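Local structure of vaginolysin (Gardnerella vaginalis, 5IMY) at residues Ala111-Ile116 against Gln135-Ser140; Arg263-Lys268 against Ala331-Gly336; Lys268-Ser273 against Asn303-Ala308; Tyr381-His386 against Val467-Ile472; Leu444-Gly449 against Gly476-Pro481. The protein probably binds cholesterol in host membranes and perforates them, acting as a pore-forming toxin of the cholesterol-dependent cytolysin family. All coordinates share one frame; numbering follows the deposited sequence.

Contact 1 of 5, residues Ala111-Ile116 against Gln135-Ser140; sequences ANRAPI and QRPTKS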
# COMPACT_ATOMS: atom_id res chain seq x y z
N ALA A 111 45.15 -37.93 2.03
CA ALA A 111 45.21 -39.09 2.91
C ALA A 111 45.28 -40.33 2.05
O ALA A 111 44.89 -40.33 0.88
CB ALA A 111 43.99 -39.15 3.84
N ASN A 112 45.80 -41.40 2.64
CA ASN A 112 45.84 -42.67 1.94
C ASN A 112 44.42 -43.21 1.80
O ASN A 112 43.77 -43.51 2.80
CB ASN A 112 46.72 -43.67 2.69
CG ASN A 112 48.13 -43.15 2.91
OD1 ASN A 112 48.63 -42.34 2.14
ND2 ASN A 112 48.77 -43.62 3.97
N ARG A 113 43.95 -43.31 0.56
CA ARG A 113 42.57 -43.67 0.27
C ARG A 113 42.44 -45.15 -0.05
O ARG A 113 43.41 -45.84 -0.39
CB ARG A 113 42.04 -42.83 -0.90
CG ARG A 113 41.92 -41.35 -0.59
CD ARG A 113 40.80 -41.08 0.40
NE ARG A 113 39.50 -41.50 -0.11
CZ ARG A 113 38.76 -40.80 -0.96
NH1 ARG A 113 39.18 -39.62 -1.40
NH2 ARG A 113 37.59 -41.27 -1.37
N ALA A 114 41.21 -45.64 0.05
CA ALA A 114 40.84 -46.98 -0.36
C ALA A 114 40.10 -46.94 -1.69
O ALA A 114 39.63 -45.88 -2.12
CB ALA A 114 39.94 -47.63 0.69
N PRO A 115 40.01 -48.06 -2.39
CA PRO A 115 39.20 -48.09 -3.62
C PRO A 115 37.77 -47.66 -3.33
O PRO A 115 37.27 -47.78 -2.21
CB PRO A 115 39.27 -49.55 -4.07
CG PRO A 115 40.54 -50.06 -3.48
CD PRO A 115 40.70 -49.34 -2.17
N ILE A 116 37.11 -47.15 -4.37
CA ILE A 116 35.74 -46.66 -4.25
C ILE A 116 34.99 -47.02 -5.52
O ILE A 116 35.55 -47.04 -6.62
CB ILE A 116 35.71 -45.14 -3.99
CG1 ILE A 116 34.29 -44.66 -3.71
CG2 ILE A 116 36.31 -44.37 -5.17
CD1 ILE A 116 34.25 -43.43 -2.83
N GLN A 135 40.60 -47.78 -8.21
CA GLN A 135 41.65 -48.03 -7.23
C GLN A 135 42.37 -46.72 -6.92
O GLN A 135 43.00 -46.13 -7.81
CB GLN A 135 42.65 -49.07 -7.76
CG GLN A 135 42.05 -50.22 -8.56
CD GLN A 135 41.31 -51.21 -7.70
OE1 GLN A 135 41.58 -51.34 -6.50
NE2 GLN A 135 40.37 -51.93 -8.30
N ARG A 136 42.27 -46.26 -5.68
CA ARG A 136 42.84 -44.97 -5.33
C ARG A 136 42.19 -43.88 -6.18
O ARG A 136 42.70 -43.55 -7.26
CB ARG A 136 44.36 -44.96 -5.53
CG ARG A 136 45.14 -43.86 -4.78
CD ARG A 136 44.26 -42.73 -4.24
NE ARG A 136 45.01 -41.65 -3.61
CZ ARG A 136 45.67 -41.77 -2.47
NH1 ARG A 136 46.32 -40.73 -1.96
NH2 ARG A 136 45.72 -42.93 -1.84
N PRO A 137 41.09 -43.28 -5.73
CA PRO A 137 40.43 -42.25 -6.53
C PRO A 137 41.18 -40.92 -6.47
O PRO A 137 41.54 -40.44 -5.39
CB PRO A 137 39.04 -42.13 -5.90
CG PRO A 137 39.26 -42.53 -4.48
CD PRO A 137 40.32 -43.60 -4.51
N THR A 138 41.41 -40.34 -7.65
CA THR A 138 41.93 -38.99 -7.78
C THR A 138 41.15 -38.31 -8.90
O THR A 138 40.29 -38.92 -9.54
CB THR A 138 43.45 -39.00 -8.06
OG1 THR A 138 43.86 -37.71 -8.52
CG2 THR A 138 43.82 -40.05 -9.09
N LYS A 139 41.44 -37.02 -9.13
CA LYS A 139 40.70 -36.29 -10.15
C LYS A 139 40.80 -36.98 -11.51
O LYS A 139 39.79 -37.22 -12.18
CB LYS A 139 41.20 -34.85 -10.24
CG LYS A 139 40.55 -34.03 -11.36
CD LYS A 139 39.03 -34.03 -11.26
CE LYS A 139 38.40 -33.20 -12.37
NZ LYS A 139 36.97 -32.88 -12.10
N SER A 140 42.03 -37.31 -11.93
CA SER A 140 42.22 -37.92 -13.24
C SER A 140 41.77 -39.37 -13.27
O SER A 140 41.29 -39.85 -14.30
CB SER A 140 43.69 -37.82 -13.65
OG SER A 140 44.51 -38.60 -12.79
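R113 turns one face of its guanidinium to the ring of P137, whose CG sits 3.7 Å from R113 NH2 near the rim of the group, while bonds from NE to F232 O and from NH2 to G92 O hold that group in place. Bends at chi2 and chi3 (-70° and -61°) curl the arginine over the proline, the two side chains crossing at about a right angle. P137 is a wedge with several neighbours: I116 CG2 packs on its CG at 3.5 Å, and its CD lies 3.4 Å from A114 O. R136 leaves the backbone away from the other segment and then returns, its guanidinium spread under the aliphatic start of R113, with R113 CG above the centre of one face. R136 forms no sound hydrogen bond with 111-116. Its NH1 is 3.2 Å from A111 O but badly angled, while R136 NH2 and R113 N, both donors, stand 3.0 Å apart. The chi2 of R136, -14°, is an unfavourable, nearly eclipsed torsion, and the placing of this end is less certain. At the other end P115 CG touches Q135 OE1 at 3.4 Å. The arrangement closes the open end of an antiparallel β-hairpin: A111-I116 leads into strand 116-120, and Q135-S140 carries the chain from strand 131-134 to helix 139-158, with T138 at the N-cap position.

Contact 2 of 5, residues Arg263-Lys268 against Ala331-Gly336; sequences RSMYVK and ALIQEG
R263 and M265, two residues apart on one strand, reach toward the helix end at A331-G336 in different ways. The arginine is outstretched: CG stands anti to the backbone N (chi1 -158°) and the chain stays extended to NE, which delivers the guanidinium to the last turn of the helix. There NH1 donates to L332 O at 2.9 Å, and NH2 adds a weak second bond to the same L332 O at 3.3 Å. The carbonyl lies near the edge of the guanidinium but 26° out of its plane, while G336 N sits over one face, 3.8 Å from NH1. A positive group beside the carbonyl end of a helix is probably favourable electrostatically, and the E335 carboxylate lies near, though not in contact (R263 NH2 to E335 OE2 5.0 Å). M265 begins from the crowded position between backbone N and carbonyl carbon, then runs straight, passing SD by L332 CB at 4.3 Å. Strand and helix segments run nearly antiparallel, their axes 10.4 Å apart. Helix 326-335 thus lies over the sheet, where R263 and M265 also rest on I310 of strand 305-311, M265 meets L329 of the same helix, and Q216 of strand 208-223 bonds weakly to R263 NH1.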
# COMPACT_ATOMS: atom_id res chain seq x y z
N ARG A 263 24.43 -29.68 -18.91
CA ARG A 263 24.56 -28.36 -19.52
C ARG A 263 24.05 -27.31 -18.55
O ARG A 263 22.96 -27.46 -17.99
CB ARG A 263 23.78 -28.31 -20.84
CG ARG A 263 24.23 -27.25 -21.82
CD ARG A 263 23.79 -27.62 -23.22
NE ARG A 263 23.74 -26.47 -24.12
CZ ARG A 263 22.68 -25.67 -24.26
NH1 ARG A 263 21.58 -25.89 -23.55
NH2 ARG A 263 22.73 -24.65 -25.10
N SER A 264 24.84 -26.26 -18.35
CA SER A 264 24.52 -25.21 -17.39
C SER A 264 24.72 -23.85 -18.03
O SER A 264 25.68 -23.65 -18.79
CB SER A 264 25.40 -25.33 -16.13
OG SER A 264 25.30 -24.18 -15.32
N MET A 265 23.83 -22.91 -17.72
CA MET A 265 23.95 -21.56 -18.25
C MET A 265 23.24 -20.58 -17.33
O MET A 265 22.31 -20.94 -16.60
CB MET A 265 23.37 -21.45 -19.67
CG MET A 265 21.90 -21.79 -19.77
SD MET A 265 21.24 -21.40 -21.41
CE MET A 265 19.50 -21.68 -21.12
N TYR A 266 23.69 -19.33 -17.38
CA TYR A 266 23.07 -18.22 -16.67
C TYR A 266 22.40 -17.30 -17.68
O TYR A 266 22.97 -16.99 -18.73
CB TYR A 266 24.10 -17.44 -15.86
CG TYR A 266 24.41 -18.05 -14.51
CD1 TYR A 266 23.71 -17.67 -13.38
CD2 TYR A 266 25.41 -19.01 -14.37
CE1 TYR A 266 23.98 -18.23 -12.15
CE2 TYR A 266 25.69 -19.57 -13.14
CZ TYR A 266 24.97 -19.17 -12.03
OH TYR A 266 25.24 -19.72 -10.79
N VAL A 267 21.19 -16.85 -17.35
CA VAL A 267 20.38 -16.03 -18.25
C VAL A 267 19.94 -14.78 -17.52
O VAL A 267 19.47 -14.85 -16.38
CB VAL A 267 19.16 -16.80 -18.78
CG1 VAL A 267 18.41 -15.96 -19.81
CG2 VAL A 267 19.58 -18.13 -19.39
N LYS A 268 20.10 -13.63 -18.17
CA LYS A 268 19.63 -12.35 -17.66
C LYS A 268 18.45 -11.89 -18.50
O LYS A 268 18.59 -11.65 -19.70
CB LYS A 268 20.74 -11.30 -17.69
CG LYS A 268 20.30 -9.90 -17.25
CD LYS A 268 21.41 -8.87 -17.43
CE LYS A 268 21.68 -8.57 -18.90
NZ LYS A 268 22.78 -7.58 -19.08
N ALA A 331 15.35 -21.61 -27.82
CA ALA A 331 16.22 -22.38 -28.70
C ALA A 331 17.38 -22.99 -27.93
O ALA A 331 17.70 -24.17 -28.11
CB ALA A 331 16.74 -21.50 -29.84
N LEU A 332 18.01 -22.21 -27.05
CA LEU A 332 19.12 -22.73 -26.25
C LEU A 332 18.67 -23.87 -25.35
O LEU A 332 19.44 -24.80 -25.10
CB LEU A 332 19.74 -21.61 -25.42
CG LEU A 332 20.38 -20.46 -26.21
CD1 LEU A 332 20.78 -19.33 -25.28
CD2 LEU A 332 21.60 -20.96 -26.99
N ILE A 333 17.44 -23.82 -24.85
CA ILE A 333 16.92 -24.92 -24.04
C ILE A 333 16.82 -26.19 -24.86
O ILE A 333 17.36 -27.24 -24.49
CB ILE A 333 15.55 -24.54 -23.44
CG1 ILE A 333 15.65 -23.25 -22.61
CG2 ILE A 333 15.00 -25.68 -22.59
CD1 ILE A 333 16.77 -23.22 -21.60
N GLN A 334 16.13 -26.12 -26.00
CA GLN A 334 15.85 -27.31 -26.79
C GLN A 334 17.08 -27.88 -27.48
O GLN A 334 17.03 -29.01 -27.97
CB GLN A 334 14.77 -27.00 -27.83
CG GLN A 334 13.79 -28.13 -28.06
CD GLN A 334 13.02 -28.50 -26.80
OE1 GLN A 334 12.80 -27.66 -25.93
NE2 GLN A 334 12.61 -29.76 -26.70
N GLU A 335 18.19 -27.13 -27.53
CA GLU A 335 19.42 -27.68 -28.08
C GLU A 335 20.06 -28.67 -27.12
O GLU A 335 20.74 -29.61 -27.56
CB GLU A 335 20.39 -26.55 -28.43
CG GLU A 335 21.85 -26.99 -28.63
CD GLU A 335 22.46 -26.43 -29.90
OE1 GLU A 335 21.78 -26.43 -30.95
OE2 GLU A 335 23.64 -25.99 -29.86
N GLY A 336 19.86 -28.48 -25.82
CA GLY A 336 20.48 -29.35 -24.83
C GLY A 336 19.48 -30.20 -24.08
O GLY A 336 19.75 -30.66 -22.96

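Contact 3 of 5, residues Lys268-Ser273 against Asn303-Ala308; sequences KFDTTS and NTSVCA. Unlike the reference sequence in segment 303-308: C307 (reference Thr).
F269 brings CD1 and CE1 of its ring obliquely up to V306 CG2, which lies 3.6 Å from CD1, both side chains pointing the same way, while T304 CG2 meets the ring at its edge, in plane. Residues of helices 278-286 and 326-335, V282, I326 and L329 among them, enclose this ring. The strands beneath are antiparallel neighbours. K268 N donates to C307 O at 2.6 Å and C307 N to K268 O at 2.9 Å; D270 and S305 form the next hydrogen-bonded pair, with F269 and V306 the non-hydrogen-bonded pair between them. This is the central sheet of the pore-forming domain of cholesterol-dependent cytolysins, and the helices joining these two strands probably correspond to one of the bundles that, in relatives, unfurl into membrane-spanning β-hairpins. The opposite face carries K268, whose CE packs on C307 CB at 3.8 Å before NZ bonds to L195 O. C307, a threonine in the reference sequence, is disulfide-linked to C322. On the same face D270 OD1 lies 3.1 Å from S305 CB. Past the paired strands, T271 OG1, anti to its own N (chi1 -177°), donates to N303 O at 2.8 Å from well above the carbonyl plane, and accepts from S273 N in an ST turn.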
# COMPACT_ATOMS: atom_id res chain seq x y z
N LYS A 268 20.10 -13.63 -18.17
CA LYS A 268 19.63 -12.35 -17.66
C LYS A 268 18.45 -11.89 -18.50
O LYS A 268 18.59 -11.65 -19.70
CB LYS A 268 20.74 -11.30 -17.69
CG LYS A 268 20.30 -9.90 -17.25
CD LYS A 268 21.41 -8.87 -17.43
CE LYS A 268 21.68 -8.57 -18.90
NZ LYS A 268 22.78 -7.58 -19.08
N PHE A 269 17.28 -11.77 -17.86
CA PHE A 269 16.12 -11.14 -18.47
C PHE A 269 16.01 -9.71 -17.95
O PHE A 269 16.02 -9.50 -16.73
CB PHE A 269 14.83 -11.88 -18.13
CG PHE A 269 14.85 -13.34 -18.49
CD1 PHE A 269 14.27 -13.78 -19.66
CD2 PHE A 269 15.42 -14.27 -17.64
CE1 PHE A 269 14.27 -15.13 -19.99
CE2 PHE A 269 15.43 -15.61 -17.96
CZ PHE A 269 14.85 -16.04 -19.14
N ASP A 270 15.92 -8.74 -18.85
CA ASP A 270 15.64 -7.38 -18.44
C ASP A 270 14.75 -6.70 -19.47
O ASP A 270 14.73 -7.06 -20.64
CB ASP A 270 16.93 -6.56 -18.22
CG ASP A 270 17.76 -6.40 -19.48
OD1 ASP A 270 17.23 -6.61 -20.59
OD2 ASP A 270 18.95 -6.06 -19.37
N THR A 271 13.99 -5.71 -18.99
CA THR A 271 13.13 -4.91 -19.84
C THR A 271 13.09 -3.50 -19.28
O THR A 271 13.34 -3.28 -18.10
CB THR A 271 11.71 -5.49 -19.93
OG1 THR A 271 10.93 -4.70 -20.84
CG2 THR A 271 11.04 -5.48 -18.56
N THR A 272 12.76 -2.55 -20.15
CA THR A 272 12.52 -1.18 -19.71
C THR A 272 11.08 -0.96 -19.29
O THR A 272 10.71 0.16 -18.94
CB THR A 272 12.91 -0.19 -20.82
OG1 THR A 272 12.99 1.13 -20.27
CG2 THR A 272 11.89 -0.21 -21.95
N SER A 273 10.26 -2.01 -19.30
CA SER A 273 8.87 -1.89 -18.87
C SER A 273 8.81 -1.63 -17.37
O SER A 273 9.48 -2.30 -16.58
CB SER A 273 8.09 -3.15 -19.21
OG SER A 273 6.83 -3.17 -18.55
N ASN A 303 9.29 -7.14 -25.11
CA ASN A 303 10.23 -6.11 -24.71
C ASN A 303 11.29 -6.64 -23.74
O ASN A 303 11.99 -5.84 -23.11
CB ASN A 303 9.49 -4.94 -24.07
CG ASN A 303 9.24 -3.81 -25.04
OD1 ASN A 303 10.11 -2.96 -25.26
ND2 ASN A 303 8.06 -3.79 -25.64
N THR A 304 11.42 -7.96 -23.62
CA THR A 304 12.36 -8.57 -22.69
C THR A 304 13.63 -8.95 -23.45
O THR A 304 13.62 -9.86 -24.28
CB THR A 304 11.74 -9.79 -22.02
OG1 THR A 304 10.54 -9.41 -21.34
CG2 THR A 304 12.71 -10.43 -21.03
N SER A 305 14.72 -8.25 -23.16
CA SER A 305 16.02 -8.65 -23.66
C SER A 305 16.51 -9.87 -22.89
O SER A 305 16.29 -9.98 -21.68
CB SER A 305 17.03 -7.51 -23.54
OG SER A 305 18.09 -7.65 -24.46
N VAL A 306 17.18 -10.78 -23.59
CA VAL A 306 17.68 -12.02 -22.99
C VAL A 306 19.17 -12.11 -23.26
O VAL A 306 19.61 -12.00 -24.41
CB VAL A 306 16.94 -13.26 -23.54
CG1 VAL A 306 17.70 -14.54 -23.21
CG2 VAL A 306 15.53 -13.32 -22.96
N CYS A 307 19.95 -12.33 -22.20
CA CYS A 307 21.40 -12.42 -22.27
C CYS A 307 21.81 -13.69 -21.54
O CYS A 307 21.62 -13.80 -20.33
CB CYS A 307 22.05 -11.18 -21.66
SG CYS A 307 23.81 -11.30 -21.23
N ALA A 308 22.37 -14.65 -22.28
CA ALA A 308 22.65 -15.99 -21.76
C ALA A 308 24.12 -16.31 -21.98
O ALA A 308 24.58 -16.30 -23.12
CB ALA A 308 21.78 -17.04 -22.45

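Contact 4 of 5, residues Tyr381-His386 against Val467-Ile472; sequences YLTLDH and VRQRTI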
# COMPACT_ATOMS: atom_id res chain seq x y z
N TYR A 381 -7.57 10.08 -21.41
CA TYR A 381 -8.36 11.24 -21.80
C TYR A 381 -9.76 10.80 -22.22
O TYR A 381 -9.92 9.77 -22.88
CB TYR A 381 -7.69 12.01 -22.94
CG TYR A 381 -6.32 12.56 -22.60
CD1 TYR A 381 -6.18 13.86 -22.12
CD2 TYR A 381 -5.18 11.79 -22.75
CE1 TYR A 381 -4.94 14.37 -21.80
CE2 TYR A 381 -3.93 12.30 -22.43
CZ TYR A 381 -3.82 13.59 -21.95
OH TYR A 381 -2.58 14.10 -21.64
N LEU A 382 -10.76 11.60 -21.84
CA LEU A 382 -12.15 11.40 -22.26
C LEU A 382 -12.61 12.66 -22.98
O LEU A 382 -12.55 13.76 -22.41
CB LEU A 382 -13.05 11.11 -21.07
CG LEU A 382 -14.56 11.18 -21.35
CD1 LEU A 382 -14.98 10.13 -22.36
CD2 LEU A 382 -15.36 11.03 -20.07
N THR A 383 -13.10 12.50 -24.21
CA THR A 383 -13.57 13.61 -25.02
C THR A 383 -15.08 13.49 -25.22
O THR A 383 -15.58 12.43 -25.59
CB THR A 383 -12.85 13.62 -26.38
OG1 THR A 383 -11.49 14.03 -26.19
CG2 THR A 383 -13.53 14.57 -27.37
N LEU A 384 -15.79 14.59 -24.98
CA LEU A 384 -17.23 14.66 -25.17
C LEU A 384 -17.53 15.65 -26.29
O LEU A 384 -17.08 16.79 -26.24
CB LEU A 384 -17.94 15.09 -23.89
CG LEU A 384 -17.48 14.48 -22.57
CD1 LEU A 384 -18.09 15.26 -21.41
CD2 LEU A 384 -17.85 13.01 -22.48
N ASP A 385 -18.29 15.20 -27.29
CA ASP A 385 -18.71 16.05 -28.40
C ASP A 385 -20.22 15.95 -28.53
O ASP A 385 -20.74 14.90 -28.91
CB ASP A 385 -18.01 15.66 -29.70
CG ASP A 385 -18.12 16.73 -30.77
OD1 ASP A 385 -18.16 17.93 -30.41
OD2 ASP A 385 -18.16 16.38 -31.97
N HIS A 386 -20.92 17.04 -28.22
CA HIS A 386 -22.38 17.09 -28.23
C HIS A 386 -22.83 18.01 -29.36
O HIS A 386 -22.77 19.23 -29.23
CB HIS A 386 -22.91 17.56 -26.88
CG HIS A 386 -24.34 17.99 -26.91
ND1 HIS A 386 -25.31 17.30 -27.60
CD2 HIS A 386 -24.97 19.05 -26.34
CE1 HIS A 386 -26.48 17.91 -27.45
NE2 HIS A 386 -26.30 18.97 -26.69
N VAL A 467 -8.77 3.62 -21.35
CA VAL A 467 -7.92 3.59 -22.52
C VAL A 467 -7.14 4.90 -22.60
O VAL A 467 -7.35 5.82 -21.81
CB VAL A 467 -8.73 3.34 -23.82
CG1 VAL A 467 -9.35 1.96 -23.80
CG2 VAL A 467 -9.81 4.41 -23.99
N ARG A 468 -6.23 4.98 -23.56
CA ARG A 468 -5.49 6.22 -23.78
C ARG A 468 -6.41 7.34 -24.25
O ARG A 468 -6.20 8.50 -23.88
CB ARG A 468 -4.36 5.97 -24.78
CG ARG A 468 -4.22 6.98 -25.93
CD ARG A 468 -3.63 8.31 -25.46
NE ARG A 468 -2.48 8.69 -26.28
CZ ARG A 468 -1.98 9.92 -26.34
NH1 ARG A 468 -2.52 10.91 -25.64
NH2 ARG A 468 -0.93 10.17 -27.12
N GLN A 469 -7.43 7.01 -25.04
CA GLN A 469 -8.34 8.01 -25.58
C GLN A 469 -9.72 7.40 -25.74
O GLN A 469 -9.86 6.33 -26.34
CB GLN A 469 -7.83 8.55 -26.92
CG GLN A 469 -8.78 9.53 -27.61
CD GLN A 469 -8.74 10.91 -26.99
OE1 GLN A 469 -9.65 11.30 -26.24
NE2 GLN A 469 -7.70 11.67 -27.29
N ARG A 470 -10.73 8.10 -25.22
CA ARG A 470 -12.13 7.74 -25.41
C ARG A 470 -12.88 9.01 -25.79
O ARG A 470 -12.78 10.02 -25.09
CB ARG A 470 -12.71 7.12 -24.13
CG ARG A 470 -14.24 7.02 -24.08
CD ARG A 470 -14.73 5.59 -24.04
NE ARG A 470 -14.01 4.78 -23.06
CZ ARG A 470 -14.03 3.45 -23.03
NH1 ARG A 470 -14.73 2.77 -23.92
NH2 ARG A 470 -13.35 2.80 -22.09
N THR A 471 -13.63 8.94 -26.88
CA THR A 471 -14.43 10.07 -27.34
C THR A 471 -15.84 9.58 -27.65
O THR A 471 -16.01 8.60 -28.38
CB THR A 471 -13.81 10.76 -28.56
OG1 THR A 471 -14.79 11.60 -29.18
CG2 THR A 471 -13.30 9.75 -29.56
N ILE A 472 -16.83 10.27 -27.10
CA ILE A 472 -18.23 9.89 -27.22
C ILE A 472 -18.96 11.04 -27.89
O ILE A 472 -19.14 12.11 -27.29
CB ILE A 472 -18.86 9.57 -25.85
CG1 ILE A 472 -17.97 8.59 -25.07
CG2 ILE A 472 -20.27 9.00 -26.03
CD1 ILE A 472 -18.44 8.32 -23.66
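Y381 meets R468 twice at the start of the second segment. R468 O accepts from Y381 N at 3.2 Å, the donor standing above the carbonyl plane, and also lies at the edge of the tyrosine ring. The arginine side chain then runs beside the tyrosine, NH1 reaching CE2 at 3.8 Å with ring and guanidinium planes 44° apart. Q469 follows, bent at chi2 (76°) so that OE1 turns back to accept from T383 OG1 at 3.3 Å. R470 pairs through both backbone groups, N to Y381 O and O to T383 N, the latter bond 2.7 Å long; its CG packs on L382 CD1 at 3.6 Å before the guanidinium leads off toward a weak bond with P465 O and a long, weak ion pair with E485. T471 stands side by side with T383, their CB atoms 3.7 Å apart. I472 N donates to T383 O, and I472 O takes a nearly straight bond (178°) from D385 N, whose carboxylate is held by N428 and R387. I472 CD1 approaches L382 CD1, and both side chains rest on I442 of the other sheet. The two strands are thus parallel partners in the β-sandwich of the C-terminal domain. One face, with Y381, T383, Q469 and T471, is polar and partly exposed; the other, mainly apolar, packs largely against the second sheet through L382, L384 and I472, beside the aliphatic part of R470.

Contact 5 of 5, residues Leu444-Gly449 against Gly476-Pro481; sequences LVEKTG and GTTLWP
The carboxylate of E446 meets T478 with both oxygens: OE1 accepts a weak bond from T478 OG1 at 3.2 Å, and OE2 lies 2.5 Å from T478 O. P481 closes in on the same oxygen, its CG 3.3 Å from E446 OE2, while T448 OG1 stands 3.6 Å from T478 OG1. With CG set between backbone N and carbonyl carbon (chi1 62°), E446 points toward 476-481, crossing both T478 and P481 at about a right angle. One shell out, R456 joins both sides, pairing by backbone with E446, donating from NH1 to L479 O and touching T448 and P481; Y390 packs on E446. By sequence, E446 to R456 matches the undecapeptide of cholesterol-dependent cytolysins, and T478-L479 the Thr-Leu pair that recognises cholesterol in relatives, both in loops that in those relatives face the membrane. So close an approach of acid and carbonyl oxygens suggests that E446 probably holds a proton that it could share with the carbonyl; if so, burial of the side chain may favour the neutral form.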
# COMPACT_ATOMS: atom_id res chain seq x y z
N LEU A 444 -25.43 10.18 -20.26
CA LEU A 444 -25.64 11.40 -21.03
C LEU A 444 -27.02 12.02 -20.81
O LEU A 444 -27.10 13.15 -20.33
CB LEU A 444 -25.41 11.12 -22.53
CG LEU A 444 -25.67 12.26 -23.51
CD1 LEU A 444 -25.07 13.56 -23.04
CD2 LEU A 444 -25.12 11.92 -24.88
N VAL A 445 -28.10 11.32 -21.18
CA VAL A 445 -29.48 11.80 -21.05
C VAL A 445 -29.68 13.14 -21.77
O VAL A 445 -28.78 13.99 -21.81
CB VAL A 445 -29.93 11.89 -19.57
CG1 VAL A 445 -29.45 10.67 -18.79
CG2 VAL A 445 -29.50 13.19 -18.87
N GLU A 446 -30.88 13.34 -22.33
CA GLU A 446 -31.21 14.53 -23.10
C GLU A 446 -32.59 15.03 -22.71
O GLU A 446 -33.47 14.25 -22.36
CB GLU A 446 -31.17 14.26 -24.61
CG GLU A 446 -32.19 13.21 -25.07
CD GLU A 446 -32.91 13.61 -26.34
OE1 GLU A 446 -33.08 14.82 -26.59
OE2 GLU A 446 -33.32 12.70 -27.10
N LYS A 447 -32.78 16.35 -22.79
CA LYS A 447 -34.06 16.95 -22.45
C LYS A 447 -35.07 16.68 -23.57
O LYS A 447 -34.88 17.13 -24.70
CB LYS A 447 -33.91 18.45 -22.23
CG LYS A 447 -35.21 19.14 -21.78
CD LYS A 447 -35.16 20.66 -21.95
CE LYS A 447 -35.13 21.08 -23.42
NZ LYS A 447 -36.46 21.56 -23.90
N THR A 448 -36.13 15.94 -23.24
CA THR A 448 -37.14 15.54 -24.20
C THR A 448 -38.50 16.19 -23.97
O THR A 448 -39.28 16.29 -24.92
CB THR A 448 -37.30 14.01 -24.19
OG1 THR A 448 -36.15 13.41 -24.80
CG2 THR A 448 -38.56 13.55 -24.93
N GLY A 449 -38.78 16.64 -22.75
CA GLY A 449 -40.06 17.25 -22.46
C GLY A 449 -39.94 18.51 -21.63
O GLY A 449 -39.23 19.45 -22.00
N GLY A 476 -28.02 14.11 -33.82
CA GLY A 476 -29.41 13.83 -34.09
C GLY A 476 -30.33 14.87 -33.47
O GLY A 476 -29.91 15.96 -33.08
N THR A 477 -31.60 14.51 -33.37
CA THR A 477 -32.62 15.37 -32.79
C THR A 477 -33.24 14.68 -31.57
O THR A 477 -33.05 13.49 -31.34
CB THR A 477 -33.70 15.73 -33.82
OG1 THR A 477 -34.68 16.58 -33.22
CG2 THR A 477 -34.38 14.48 -34.36
N THR A 478 -33.99 15.47 -30.80
CA THR A 478 -34.47 15.00 -29.50
C THR A 478 -35.32 13.74 -29.62
O THR A 478 -35.23 12.85 -28.77
CB THR A 478 -35.25 16.11 -28.78
OG1 THR A 478 -35.97 15.55 -27.68
CG2 THR A 478 -36.23 16.83 -29.71
N LEU A 479 -36.15 13.64 -30.66
CA LEU A 479 -36.97 12.45 -30.82
C LEU A 479 -36.20 11.27 -31.38
O LEU A 479 -36.60 10.12 -31.16
CB LEU A 479 -38.17 12.75 -31.72
CG LEU A 479 -39.33 13.54 -31.09
CD1 LEU A 479 -40.40 13.83 -32.12
CD2 LEU A 479 -39.93 12.79 -29.90
N TRP A 480 -35.09 11.51 -32.09
CA TRP A 480 -34.25 10.44 -32.63
C TRP A 480 -32.80 10.80 -32.38
O TRP A 480 -32.09 11.26 -33.29
CB TRP A 480 -34.52 10.22 -34.12
CG TRP A 480 -35.92 9.80 -34.42
CD1 TRP A 480 -36.41 8.52 -34.43
CD2 TRP A 480 -37.02 10.65 -34.77
NE1 TRP A 480 -37.75 8.53 -34.75
CE2 TRP A 480 -38.14 9.82 -34.97
CE3 TRP A 480 -37.16 12.03 -34.93
CZ2 TRP A 480 -39.39 10.33 -35.32
CZ3 TRP A 480 -38.39 12.54 -35.28
CH2 TRP A 480 -39.49 11.69 -35.48
N PRO A 481 -32.31 10.60 -31.16
CA PRO A 481 -30.91 10.92 -30.87
C PRO A 481 -29.99 9.80 -31.30
O PRO A 481 -30.38 8.63 -31.42
CB PRO A 481 -30.91 11.09 -29.34
CG PRO A 481 -32.07 10.24 -28.85
CD PRO A 481 -32.94 9.88 -30.04

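In the fold
The five contacts follow the elongated molecule from end to end, contacts 1 and 5 having centres about 96 Å apart on opposite sides of the chain's centre. Along the chain contact 1 closes before contacts 2 and 3 open, and these close before contacts 4 and 5. Contact 1 borders, and contacts 2 and 3 use, the antiparallel sheet of the N-terminal cytolysin region. Contact 3 is nested within the chain loop closed by contact 2; they share K268 and strand 263-271, and touch where V267 meets V306 and L332 meets A308. Contacts 4 and 5 interlock in the β-sandwich domain, their centres about 20 Å apart, joined through neighbouring strands 469-475 and 480-485. Pore-forming sheet and probable membrane-recognition loops are thus widely separated.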